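Side-chain contacts in malate synthase (Haloferax volcanii, PDB 3OYZ), which catalyses the magnesium-dependent Claisen condensation of acetyl-CoA with glyoxylate and the hydrolysis of the malyl-CoA intermediate to malate in the glyoxylate cycle: residues Pro56-Arg59 with Asp60-Ala63; Asp90-Glu93 with Thr94-Gln97; Asp345-Asp348 with Ser349-Phe353; Thr391-Ala394 with Ala395-Pro398; Glu415-Arg419 with Tyr420-Val424. One frame throughout, in Å; residues are numbered along the deposited sequence.

Interaction 1 (Pro56-Arg59 with Asp60-Ala63); sequences PSMR and DEGA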
loop_
_atom_site.group_PDB
_atom_site.type_symbol
_atom_site.label_atom_id
_atom_site.label_comp_id
_atom_site.label_asym_id
_atom_site.label_seq_id
_atom_site.Cartn_x
_atom_site.Cartn_y
_atom_site.Cartn_z
ATOM N N PRO A 56 -28.975 -7.473 18.296
ATOM C CA PRO A 56 -29.206 -8.912 18.022
ATOM C C PRO A 56 -30.621 -9.484 18.341
ATOM O O PRO A 56 -31.243 -10.151 17.499
ATOM C CB PRO A 56 -28.126 -9.618 18.847
ATOM C CG PRO A 56 -27.060 -8.565 19.095
ATOM C CD PRO A 56 -27.732 -7.187 19.040
ATOM N N SER A 57 -31.152 -9.154 19.523
ATOM C CA SER A 57 -32.483 -9.611 20.014
ATOM C C SER A 57 -33.581 -9.074 19.109
ATOM O O SER A 57 -34.706 -9.597 19.059
ATOM C CB SER A 57 -32.701 -9.096 21.436
ATOM O OG SER A 57 -32.611 -7.673 21.443
ATOM N N MET A 58 -33.203 -8.093 18.284
ATOM C CA MET A 58 -34.123 -7.450 17.359
ATOM C C MET A 58 -34.094 -7.877 15.894
ATOM O O MET A 58 -34.853 -7.335 15.081
ATOM C CB MET A 58 -33.999 -5.927 17.425
ATOM C CG MET A 58 -34.333 -5.290 18.773
ATOM S SD MET A 58 -36.144 -5.251 19.001
ATOM C CE MET A 58 -36.682 -6.971 19.113
ATOM N N ARG A 59 -33.256 -8.856 15.543
ATOM C CA ARG A 59 -32.947 -9.110 14.131
ATOM C C ARG A 59 -33.971 -9.995 13.472
ATOM O O ARG A 59 -34.206 -9.902 12.270
ATOM C CB ARG A 59 -31.559 -9.775 13.985
ATOM C CG ARG A 59 -30.450 -8.719 14.141
ATOM C CD ARG A 59 -29.036 -9.407 14.216
ATOM N NE ARG A 59 -28.055 -8.328 14.295
ATOM C CZ ARG A 59 -26.838 -8.409 14.799
ATOM N NH1 ARG A 59 -26.379 -9.577 15.188
ATOM N NH2 ARG A 59 -26.070 -7.326 14.831
ATOM N N ASP A 60 -34.602 -10.866 14.254
ATOM C CA ASP A 60 -35.733 -11.581 13.675
ATOM C C ASP A 60 -36.906 -10.682 13.299
ATOM O O ASP A 60 -37.485 -10.814 12.218
ATOM C CB ASP A 60 -36.158 -12.693 14.629
ATOM C CG ASP A 60 -35.165 -13.858 14.600
ATOM O OD1 ASP A 60 -35.015 -14.541 15.630
ATOM O OD2 ASP A 60 -34.474 -14.065 13.571
ATOM N N GLU A 61 -37.170 -9.696 14.142
ATOM C CA GLU A 61 -38.228 -8.720 13.839
ATOM C C GLU A 61 -37.764 -7.798 12.715
ATOM O O GLU A 61 -38.503 -7.529 11.755
ATOM C CB GLU A 61 -38.602 -7.926 15.092
ATOM C CG GLU A 61 -39.713 -6.879 14.817
ATOM C CD GLU A 61 -40.140 -6.099 16.071
ATOM O OE1 GLU A 61 -39.668 -6.338 17.203
ATOM O OE2 GLU A 61 -40.957 -5.169 15.913
ATOM N N GLY A 62 -36.468 -7.456 12.752
ATOM C CA GLY A 62 -35.863 -6.731 11.623
ATOM C C GLY A 62 -36.054 -7.397 10.286
ATOM O O GLY A 62 -36.332 -6.757 9.314
ATOM N N ALA A 63 -35.955 -8.714 10.156
ATOM C CA ALA A 63 -36.102 -9.264 8.816
ATOM C C ALA A 63 -37.547 -9.269 8.322
ATOM O O ALA A 63 -37.813 -9.224 7.108
ATOM C CB ALA A 63 -35.566 -10.703 8.804
HETATM O O HOH W 1 -36.472 -10.022 16.844
#

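Interaction 2 (Asp90-Glu93 with Thr94-Gln97); sequences DSPE and TRYQ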
loop_
_atom_site.group_PDB
_atom_site.type_symbol
_atom_site.label_atom_id
_atom_site.label_comp_id
_atom_site.label_asym_id
_atom_site.label_seq_id
_atom_site.Cartn_x
_atom_site.Cartn_y
_atom_site.Cartn_z
ATOM N N ASP A 90 -15.951 -16.951 10.584
ATOM C CA ASP A 90 -15.607 -17.881 11.644
ATOM C C ASP A 90 -16.842 -18.417 12.411
ATOM O O ASP A 90 -16.663 -19.166 13.361
ATOM C CB ASP A 90 -14.680 -17.229 12.678
ATOM C CG ASP A 90 -13.365 -16.716 12.058
ATOM O OD1 ASP A 90 -12.784 -17.430 11.229
ATOM O OD2 ASP A 90 -12.873 -15.644 12.438
ATOM N N SER A 91 -18.061 -18.133 11.971
ATOM C CA SER A 91 -19.260 -18.653 12.672
ATOM C C SER A 91 -20.259 -19.324 11.754
ATOM O O SER A 91 -21.074 -18.690 11.055
ATOM C CB SER A 91 -19.926 -17.451 13.375
ATOM O OG SER A 91 -21.123 -17.908 13.974
ATOM N N PRO A 92 -20.266 -20.650 11.741
ATOM C CA PRO A 92 -21.246 -21.335 10.892
ATOM C C PRO A 92 -22.717 -21.013 11.238
ATOM O O PRO A 92 -23.552 -20.986 10.311
ATOM C CB PRO A 92 -20.992 -22.822 11.202
ATOM C CG PRO A 92 -19.531 -22.839 11.671
ATOM C CD PRO A 92 -19.381 -21.587 12.441
ATOM N N GLU A 93 -22.976 -20.704 12.514
ATOM C CA GLU A 93 -24.372 -20.410 13.009
ATOM C C GLU A 93 -24.794 -19.095 12.411
ATOM O O GLU A 93 -25.920 -18.982 11.913
ATOM C CB GLU A 93 -24.410 -20.179 14.551
ATOM C CG GLU A 93 -24.156 -21.469 15.315
ATOM C CD GLU A 93 -22.665 -21.750 15.611
ATOM O OE1 GLU A 93 -21.719 -21.142 14.985
ATOM O OE2 GLU A 93 -22.504 -22.602 16.529
ATOM N N THR A 94 -23.877 -18.128 12.392
ATOM C CA THR A 94 -24.169 -16.833 11.776
ATOM C C THR A 94 -24.367 -16.923 10.282
ATOM O O THR A 94 -25.303 -16.296 9.757
ATOM C CB THR A 94 -23.114 -15.801 12.105
ATOM O OG1 THR A 94 -22.834 -15.826 13.506
ATOM C CG2 THR A 94 -23.405 -14.366 11.642
ATOM N N ARG A 95 -23.563 -17.729 9.569
ATOM C CA ARG A 95 -23.782 -17.896 8.128
ATOM C C ARG A 95 -25.182 -18.451 7.906
ATOM O O ARG A 95 -25.882 -18.116 6.957
ATOM C CB ARG A 95 -22.739 -18.938 7.577
ATOM C CG ARG A 95 -21.349 -18.224 7.618
ATOM C CD ARG A 95 -20.288 -18.985 6.783
ATOM N NE ARG A 95 -19.934 -20.283 7.343
ATOM C CZ ARG A 95 -18.950 -20.548 8.201
ATOM N NH1 ARG A 95 -18.242 -19.570 8.780
ATOM N NH2 ARG A 95 -18.691 -21.825 8.498
ATOM N N TYR A 96 -25.519 -19.478 8.677
ATOM C CA TYR A 96 -26.814 -20.153 8.469
ATOM C C TYR A 96 -27.971 -19.175 8.735
ATOM O O TYR A 96 -28.901 -19.112 7.971
ATOM C CB TYR A 96 -26.903 -21.419 9.348
ATOM C CG TYR A 96 -28.166 -22.238 9.138
ATOM C CD1 TYR A 96 -28.622 -22.545 7.860
ATOM C CD2 TYR A 96 -28.917 -22.698 10.214
ATOM C CE1 TYR A 96 -29.745 -23.305 7.618
ATOM C CE2 TYR A 96 -30.111 -23.426 9.981
ATOM C CZ TYR A 96 -30.491 -23.753 8.693
ATOM O OH TYR A 96 -31.639 -24.464 8.350
ATOM N N GLN A 97 -27.859 -18.379 9.781
ATOM C CA GLN A 97 -28.866 -17.360 10.106
ATOM C C GLN A 97 -29.035 -16.371 8.951
ATOM O O GLN A 97 -30.173 -16.090 8.533
ATOM C CB GLN A 97 -28.477 -16.758 11.452
ATOM C CG GLN A 97 -29.452 -15.613 11.865
ATOM C CD GLN A 97 -30.848 -16.155 12.181
ATOM O OE1 GLN A 97 -31.094 -16.437 13.352
ATOM N NE2 GLN A 97 -31.720 -16.370 11.170
#

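Interaction 3 (Asp345-Asp348 with Ser349-Phe353); sequences DIVD and SMEEF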
loop_
_atom_site.group_PDB
_atom_site.type_symbol
_atom_site.label_atom_id
_atom_site.label_comp_id
_atom_site.label_asym_id
_atom_site.label_seq_id
_atom_site.Cartn_x
_atom_site.Cartn_y
_atom_site.Cartn_z
ATOM N N ASP A 345 -11.682 5.851 30.962
ATOM C CA ASP A 345 -12.586 6.365 29.937
ATOM C C ASP A 345 -13.042 5.295 28.926
ATOM O O ASP A 345 -14.239 5.170 28.626
ATOM C CB ASP A 345 -11.913 7.521 29.201
ATOM C CG ASP A 345 -11.786 8.762 30.055
ATOM O OD1 ASP A 345 -12.786 9.128 30.718
ATOM O OD2 ASP A 345 -10.687 9.363 30.043
ATOM N N ILE A 346 -12.076 4.516 28.430
ATOM C CA ILE A 346 -12.346 3.429 27.479
ATOM C C ILE A 346 -13.381 2.403 27.975
ATOM O O ILE A 346 -14.403 2.159 27.306
ATOM C CB ILE A 346 -11.047 2.715 27.001
ATOM C CG1 ILE A 346 -10.275 3.627 26.036
ATOM C CG2 ILE A 346 -11.417 1.420 26.317
ATOM C CD1 ILE A 346 -8.789 3.529 26.203
ATOM N N VAL A 347 -13.135 1.842 29.151
ATOM C CA VAL A 347 -14.147 1.000 29.779
ATOM C C VAL A 347 -15.536 1.667 29.910
ATOM O O VAL A 347 -16.565 1.021 29.680
ATOM C CB VAL A 347 -13.666 0.625 31.193
ATOM C CG1 VAL A 347 -14.652 -0.346 31.833
ATOM C CG2 VAL A 347 -12.191 0.141 31.158
ATOM N N ASP A 348 -15.568 2.950 30.258
ATOM C CA ASP A 348 -16.826 3.682 30.382
ATOM C C ASP A 348 -17.589 3.696 29.048
ATOM O O ASP A 348 -18.800 3.393 29.014
ATOM C CB ASP A 348 -16.582 5.149 30.819
ATOM C CG ASP A 348 -16.234 5.316 32.317
ATOM O OD1 ASP A 348 -16.367 4.334 33.076
ATOM O OD2 ASP A 348 -15.804 6.425 32.739
ATOM N N SER A 349 -16.907 4.075 27.956
ATOM C CA SER A 349 -17.583 4.106 26.649
ATOM C C SER A 349 -18.165 2.750 26.284
ATOM O O SER A 349 -19.248 2.671 25.709
ATOM C CB SER A 349 -16.642 4.566 25.545
ATOM O OG SER A 349 -16.002 5.750 25.970
ATOM N N MET A 350 -17.475 1.690 26.695
ATOM C CA MET A 350 -17.868 0.326 26.359
ATOM C C MET A 350 -19.114 -0.165 27.115
ATOM O O MET A 350 -20.042 -0.719 26.501
ATOM C CB MET A 350 -16.667 -0.615 26.521
ATOM C CG MET A 350 -15.613 -0.550 25.392
ATOM S SD MET A 350 -14.181 -1.636 25.637
ATOM C CE MET A 350 -14.953 -3.231 25.907
ATOM N N GLU A 351 -19.122 0.051 28.432
ATOM C CA GLU A 351 -20.280 -0.229 29.312
ATOM C C GLU A 351 -21.523 0.565 28.931
ATOM O O GLU A 351 -22.586 -0.028 28.730
ATOM C CB GLU A 351 -19.929 -0.052 30.785
ATOM C CG GLU A 351 -19.045 -1.199 31.293
ATOM C CD GLU A 351 -18.273 -0.874 32.568
ATOM O OE1 GLU A 351 -17.554 -1.761 33.066
ATOM O OE2 GLU A 351 -18.338 0.258 33.095
ATOM N N GLU A 352 -21.351 1.873 28.729
ATOM C CA GLU A 352 -22.389 2.706 28.108
ATOM C C GLU A 352 -22.939 2.125 26.798
ATOM O O GLU A 352 -24.158 2.088 26.596
ATOM C CB GLU A 352 -21.950 4.169 27.907
ATOM C CG GLU A 352 -23.037 4.985 27.168
ATOM C CD GLU A 352 -22.703 6.428 26.774
ATOM O OE1 GLU A 352 -23.497 6.973 25.966
ATOM O OE2 GLU A 352 -21.700 7.029 27.231
ATOM N N PHE A 353 -22.072 1.680 25.886
ATOM C CA PHE A 353 -22.577 1.096 24.636
ATOM C C PHE A 353 -23.316 -0.233 24.853
ATOM O O PHE A 353 -24.377 -0.455 24.249
ATOM C CB PHE A 353 -21.506 0.917 23.536
ATOM C CG PHE A 353 -21.999 0.063 22.410
ATOM C CD1 PHE A 353 -22.788 0.617 21.409
ATOM C CD2 PHE A 353 -21.810 -1.311 22.447
ATOM C CE1 PHE A 353 -23.312 -0.159 20.404
ATOM C CE2 PHE A 353 -22.320 -2.110 21.458
ATOM C CZ PHE A 353 -23.089 -1.539 20.437
#

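Interaction 4 (Thr391-Ala394 with Ala395-Pro398); sequences TYQA and AMTP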
loop_
_atom_site.group_PDB
_atom_site.type_symbol
_atom_site.label_atom_id
_atom_site.label_comp_id
_atom_site.label_asym_id
_atom_site.label_seq_id
_atom_site.Cartn_x
_atom_site.Cartn_y
_atom_site.Cartn_z
ATOM N N THR A 391 -17.695 -0.801 16.866
ATOM C CA THR A 391 -16.976 0.244 17.556
ATOM C C THR A 391 -16.539 -0.264 18.930
ATOM O O THR A 391 -15.429 0.015 19.424
ATOM C CB THR A 391 -17.888 1.495 17.809
ATOM O OG1 THR A 391 -18.732 1.730 16.686
ATOM C CG2 THR A 391 -17.067 2.736 18.109
ATOM N N TYR A 392 -17.484 -0.921 19.592
ATOM C CA TYR A 392 -17.184 -1.561 20.834
ATOM C C TYR A 392 -16.007 -2.537 20.681
ATOM O O TYR A 392 -15.052 -2.516 21.468
ATOM C CB TYR A 392 -18.465 -2.313 21.222
ATOM C CG TYR A 392 -18.274 -3.175 22.416
ATOM C CD1 TYR A 392 -18.198 -2.607 23.679
ATOM C CD2 TYR A 392 -18.189 -4.555 22.305
ATOM C CE1 TYR A 392 -18.033 -3.380 24.796
ATOM C CE2 TYR A 392 -17.980 -5.348 23.428
ATOM C CZ TYR A 392 -17.913 -4.744 24.670
ATOM O OH TYR A 392 -17.747 -5.481 25.818
ATOM N N GLN A 393 -16.087 -3.471 19.720
ATOM C CA GLN A 393 -15.002 -4.453 19.552
ATOM C C GLN A 393 -13.667 -3.734 19.295
ATOM O O GLN A 393 -12.616 -4.020 19.927
ATOM C CB GLN A 393 -15.395 -5.364 18.357
ATOM C CG GLN A 393 -16.548 -6.299 18.649
ATOM C CD GLN A 393 -16.243 -7.194 19.857
ATOM O OE1 GLN A 393 -15.083 -7.523 20.148
ATOM N NE2 GLN A 393 -17.292 -7.562 20.596
ATOM N N ALA A 394 -13.691 -2.744 18.399
ATOM C CA ALA A 394 -12.450 -1.993 18.117
ATOM C C ALA A 394 -11.846 -1.246 19.284
ATOM O O ALA A 394 -10.615 -1.153 19.401
ATOM C CB ALA A 394 -12.604 -1.019 16.916
ATOM N N ALA A 395 -12.710 -0.658 20.121
ATOM C CA ALA A 395 -12.238 0.090 21.310
ATOM C C ALA A 395 -11.515 -0.808 22.317
ATOM O O ALA A 395 -10.777 -0.314 23.138
ATOM C CB ALA A 395 -13.426 0.767 22.060
ATOM N N MET A 396 -11.782 -2.109 22.324
ATOM C CA MET A 396 -11.284 -3.019 23.356
ATOM C C MET A 396 -9.784 -3.296 23.204
ATOM O O MET A 396 -9.145 -3.780 24.132
ATOM C CB MET A 396 -12.049 -4.330 23.243
ATOM C CG MET A 396 -11.874 -5.218 24.468
ATOM S SD MET A 396 -13.020 -6.589 24.330
ATOM C CE MET A 396 -14.332 -5.939 23.284
ATOM N N THR A 397 -9.196 -3.026 22.035
ATOM C CA THR A 397 -7.770 -3.387 21.849
ATOM C C THR A 397 -6.782 -2.912 22.898
ATOM O O THR A 397 -6.003 -3.720 23.383
ATOM C CB THR A 397 -7.278 -3.049 20.415
ATOM O OG1 THR A 397 -8.102 -3.839 19.562
ATOM C CG2 THR A 397 -5.806 -3.406 20.215
ATOM N N PRO A 398 -6.801 -1.620 23.273
ATOM C CA PRO A 398 -5.861 -1.190 24.316
ATOM C C PRO A 398 -6.062 -1.927 25.646
ATOM O O PRO A 398 -5.074 -2.204 26.318
ATOM C CB PRO A 398 -6.081 0.319 24.433
ATOM C CG PRO A 398 -7.236 0.667 23.569
ATOM C CD PRO A 398 -7.604 -0.517 22.699
HETATM O O HOH W 2 -8.826 -2.247 17.528
#

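Interaction 5 (Glu415-Arg419 with Tyr420-Val424); sequences ELEER and YGAGV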
loop_
_atom_site.group_PDB
_atom_site.type_symbol
_atom_site.label_atom_id
_atom_site.label_comp_id
_atom_site.label_asym_id
_atom_site.label_seq_id
_atom_site.Cartn_x
_atom_site.Cartn_y
_atom_site.Cartn_z
ATOM N N GLU A 415 4.946 -1.914 38.751
ATOM C CA GLU A 415 4.934 -0.674 37.970
ATOM C C GLU A 415 3.575 -0.382 37.337
ATOM O O GLU A 415 3.232 0.778 37.159
ATOM C CB GLU A 415 6.066 -0.598 36.957
ATOM C CG GLU A 415 7.435 -0.527 37.617
ATOM C CD GLU A 415 8.566 -0.988 36.709
ATOM O OE1 GLU A 415 9.294 -0.109 36.188
ATOM O OE2 GLU A 415 8.740 -2.214 36.516
ATOM N N LEU A 416 2.759 -1.399 37.082
ATOM C CA LEU A 416 1.477 -1.141 36.421
ATOM C C LEU A 416 0.466 -0.624 37.450
ATOM O O LEU A 416 -0.368 0.251 37.162
ATOM C CB LEU A 416 0.949 -2.385 35.689
ATOM C CG LEU A 416 1.743 -2.852 34.452
ATOM C CD1 LEU A 416 1.316 -4.274 34.117
ATOM C CD2 LEU A 416 1.508 -1.942 33.254
ATOM N N GLU A 417 0.560 -1.211 38.643
ATOM C CA GLU A 417 -0.059 -0.646 39.852
ATOM C C GLU A 417 0.374 0.764 40.241
ATOM O O GLU A 417 -0.496 1.602 40.425
ATOM C CB GLU A 417 -0.101 -1.658 40.987
ATOM C CG GLU A 417 -1.454 -2.332 40.899
ATOM C CD GLU A 417 -1.452 -3.739 41.456
ATOM O OE1 GLU A 417 -0.809 -3.918 42.522
ATOM O OE2 GLU A 417 -2.071 -4.635 40.824
ATOM N N GLU A 418 1.666 1.074 40.276
ATOM C CA GLU A 418 2.058 2.483 40.329
ATOM C C GLU A 418 1.433 3.353 39.225
ATOM O O GLU A 418 0.870 4.420 39.498
ATOM C CB GLU A 418 3.583 2.627 40.306
ATOM C CG GLU A 418 4.228 2.451 41.684
ATOM C CD GLU A 418 5.602 1.778 41.649
ATOM O OE1 GLU A 418 6.254 1.725 40.567
ATOM O OE2 GLU A 418 6.017 1.293 42.731
ATOM N N ARG A 419 1.522 2.910 37.968
ATOM C CA ARG A 419 1.062 3.719 36.835
ATOM C C ARG A 419 -0.459 3.932 36.819
ATOM O O ARG A 419 -0.887 5.052 36.546
ATOM C CB ARG A 419 1.693 3.251 35.496
ATOM C CG ARG A 419 0.762 3.165 34.294
ATOM C CD ARG A 419 1.410 2.562 33.009
ATOM N NE ARG A 419 0.728 3.142 31.851
ATOM C CZ ARG A 419 1.194 4.181 31.158
ATOM N NH1 ARG A 419 2.362 4.713 31.492
ATOM N NH2 ARG A 419 0.506 4.696 30.143
ATOM N N TYR A 420 -1.265 2.922 37.151
ATOM C CA TYR A 420 -2.720 3.060 37.130
ATOM C C TYR A 420 -3.487 3.201 38.454
ATOM O O TYR A 420 -4.602 3.739 38.461
ATOM C CB TYR A 420 -3.397 1.912 36.369
ATOM C CG TYR A 420 -3.004 1.857 34.908
ATOM C CD1 TYR A 420 -3.452 2.816 34.003
ATOM C CD2 TYR A 420 -2.138 0.873 34.452
ATOM C CE1 TYR A 420 -3.056 2.782 32.657
ATOM C CE2 TYR A 420 -1.734 0.830 33.125
ATOM C CZ TYR A 420 -2.209 1.772 32.237
ATOM O OH TYR A 420 -1.798 1.682 30.938
ATOM N N GLY A 421 -2.943 2.635 39.526
ATOM C CA GLY A 421 -3.698 2.408 40.759
ATOM C C GLY A 421 -4.341 1.034 40.714
ATOM O O GLY A 421 -4.877 0.641 39.677
ATOM N N ALA A 422 -4.290 0.310 41.831
ATOM C CA ALA A 422 -4.742 -1.085 41.935
ATOM C C ALA A 422 -6.226 -1.280 41.635
ATOM O O ALA A 422 -6.719 -2.395 41.404
ATOM C CB ALA A 422 -4.412 -1.627 43.331
ATOM N N GLY A 423 -6.950 -0.172 41.690
ATOM C CA GLY A 423 -8.386 -0.195 41.451
ATOM C C GLY A 423 -8.679 -0.155 39.963
ATOM O O GLY A 423 -9.488 -0.947 39.477
ATOM N N VAL A 424 -8.049 0.782 39.257
ATOM C CA VAL A 424 -8.130 0.849 37.788
ATOM C C VAL A 424 -7.685 -0.481 37.161
ATOM O O VAL A 424 -8.372 -1.004 36.270
ATOM C CB VAL A 424 -7.302 2.007 37.183
ATOM C CG1 VAL A 424 -7.464 2.045 35.651
ATOM C CG2 VAL A 424 -7.668 3.339 37.826
#

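Interaction 1 (Pro56-Arg59 with Asp60-Ala63)
M58 and E61 run alongside one another in the same direction, and the methyl CE of M58 comes to 3.6 Å from OE1 of E61. The methionine starts beside its backbone N (chi1 -62°) and bends twice more, at chi2 and chi3, which carries CE round to the carboxylate; E61 meets it with an extended chain. The other oxygen of E61, OE2, is hydrogen-bonded to S27 OG, so the carboxylate is held from outside while the thioether packs against it. The backbone makes two bonds of the first helical turns: G62 N to M58 O at 2.8 Å, and A63 N to R59 O at 3.0 Å. R59 O also accepts from ND2 of N50. A water completes the start of the helix, donating to S57 O at 2.9 Å and accepting from E61 N at 2.8 Å.

In the next shell, R59 has an extended chain from CG to NE, and P56 CA lies 3.7 Å above one face of its guanidinium, toward the rim. NH2 makes a weak hydrogen bond with E51 O and a long, weak ion pair with OD1 of D52, a magnesium-binding residue. OD2 of D60 makes a weak hydrogen bond with NE2 of H101 on helix 92-105. This is the strand-to-helix junction of a TIM barrel: a loop leaves strand 45-49 past the metal-binding D52, winds through a 3-10 turn and enters helix 59-73.

Interaction 2 (Asp90-Glu93 with Thr94-Gln97)
S91 and T94 join hydroxyl to hydroxyl, with OG and OG1 2.7 Å apart and either able to be the donor. Two first torsions prepare the meeting: OG of S91 stands anti to its own backbone N (chi1 176°), whereas OG1 of T94 lies beside the backbone N of its residue (chi1 -47°). The backbone hydrogen bonds are those of the first turns. R95 N donates to S91 O at 3.1 Å; Y96 N reaches P92 O at 3.0 Å and Q97 N reaches E93 O at 2.9 Å.

S91 is the N-cap of helix 92-105, one of the helices packed round the TIM barrel, and a proline follows it as the first residue of the helix.

Packing contacts belong chiefly to R95. Its chain bends at chi3 (-67°), folding the guanidinium back past the helix start so that one face lies over S91 C and P92 CA. NH2 lies 3.4 Å from P92 CG, with the two side chains crossing at a slant, and D90 N lies at the edge of the group, near its plane.

The charged end of R95 has its main polar partner just before the helix, where NH1 donates to H88 O. With an alanine here, H88 O would probably lose this donor and P92 the flat group packed against it. The R95 side chain also touches D129 and K132 of helix 127-143.

Interaction 3 (Asp345-Asp348 with Ser349-Phe353)
V347 sets its CG1 methyl against the carboxylate of E351, 3.5 Å from OE1 and 3.7 Å from CD. The two side chains lie side by side one turn apart, E351 extended beyond CG along the valine. At its end OE2 is salt-bridged to NH1 of R427, while OD1 of D348, 4.5 Å from that OE2, is salt-bridged to NH2 of the same guanidinium. The shared arginine probably offsets the repulsion between the two acids. A glutamine in place of E351 would probably keep the packing on V347 but leave R427 with one fewer charge to balance it.

On another strip of the helix, I346 CG2 and M350 SD are neighbours at 4.2 Å. S349 OG, beside its backbone N (chi1 -49°), turns back to D345 O at 3.2 Å, approaching from above the carbonyl plane. That oxygen also takes a bond from S349 N at 3.0 Å, so two donors from one residue hold it. D345 packs on G277 of the second subunit.

Acids on one strip and apolar groups on another are the pattern of an amphipathic helix: helix 343-358 shows acids to R427, and M350, with F353, to helix 389-395.

Interaction 4 (Thr391-Ala394 with Ala395-Pro398)
The methyl CE of M396 meets the ring of Y392 obliquely, 3.7 Å from CE2, and lies 3.6 Å from OE1 of Q393. M396 gets there by running straight out, CG anti to its backbone N (chi1 -165°) with chi2 also extended, and then turning sharply at chi3 (-25°). This last angle is far from a staggered value, though rotation about a CG-SD bond is soft enough to allow it. The Y392 ring, likewise sent off anti to its N (chi1 173°), crosses the methionine at a slant. Q393 bends at chi2 and runs beside M396, while its NE2 bonds to OE2 of E389 one turn earlier, which is consistent with OE1 being the end that faces the methyl. M350 of helix 343-358 touches both Y392 and M396.

The backbone changes at the same place. A395 N still reaches T391 O at 2.9 Å, but M396 N takes Q393 O at 3.2 Å, three residues back, and only weakly Y392 O, as helix 389-395 gives way to helix 397-408. T397 OG1 is bridged to A394 O by a water, 2.7 Å from the hydroxyl and 2.8 Å from the carbonyl. T391, meanwhile, bonds through OG1 to the N of D388, the predicted proton acceptor.

Chemically, the contact divides: apolar contact of the methionine methyl with the ring probably helps pack one side of the junction, while a water meets A394 O, for which P398, four residues on, has no N-H to offer.

Interaction 5 (Glu415-Arg419 with Tyr420-Val424)
The hydroxyl of Y420 is gripped by two partners. NE of R419 donates to OH at 3.1 Å, almost straight (173°) and close to the guanidinium plane, while P273 O of the second subunit is hydrogen-bonded to the same OH. NH2 of R419 reaches that carbonyl too, so one guanidinium holds both the phenol and the subunit neighbour. R419 arrives there along the face of the ring: CG makes a CH-pi contact 3.7 Å from the centroid, over the ring face and offset a little toward the rim, and CD follows with 3.6 Å to CE2 before the guanidinium turns to stand almost upright to the ring (82°). The unusual first torsion of R419 (chi1 137°), away from a staggered value, accompanies this folding of the chain over its neighbour.

The backbone bonds are short. Y420 N reaches L416 O at 2.8 Å, an oxygen that also lies 3.3 Å from CD2 of the ring; G421 N reaches E417 O at 2.8 Å. G421 then takes a positive phi, at which a side chain would press against the carbonyl oxygen of Y420; it ends one helix and serves as N-cap of the next. Across this bend E417 CG packs against CB of A422, 3.9 Å away.

The bend thus joins helix 413-420 to helix 422-428. L416 packs on F402, V405 and Y406 of helix 397-408, the Y420 ring meets that of F402 with planes at about a right angle, and M343 of helix 343-358 lies against Y420 and V424.

In the fold
Each of the five contacts spans a single continuous run of chain, so they follow in series and none nests in or crosses another. Interaction 1 ends the loop after strand 45-49 and opens helix 59-73; interaction 2 opens helix 92-105, and the two meet where D60 and Q97 pack, joining neighbouring helices outside the barrel strands. Beyond the barrel, interaction 3 lies within helix 343-358 and touches interaction 4 through M350, I346 and F353. Interaction 4 bridges helices 389-395 and 397-408; interaction 5 bridges helices 413-420 and 422-428, its nearest atoms about 7 Å from those of interaction 4. Interactions 3, 4 and 5 all reach the second subunit, linking the C-terminal helices to the assembly.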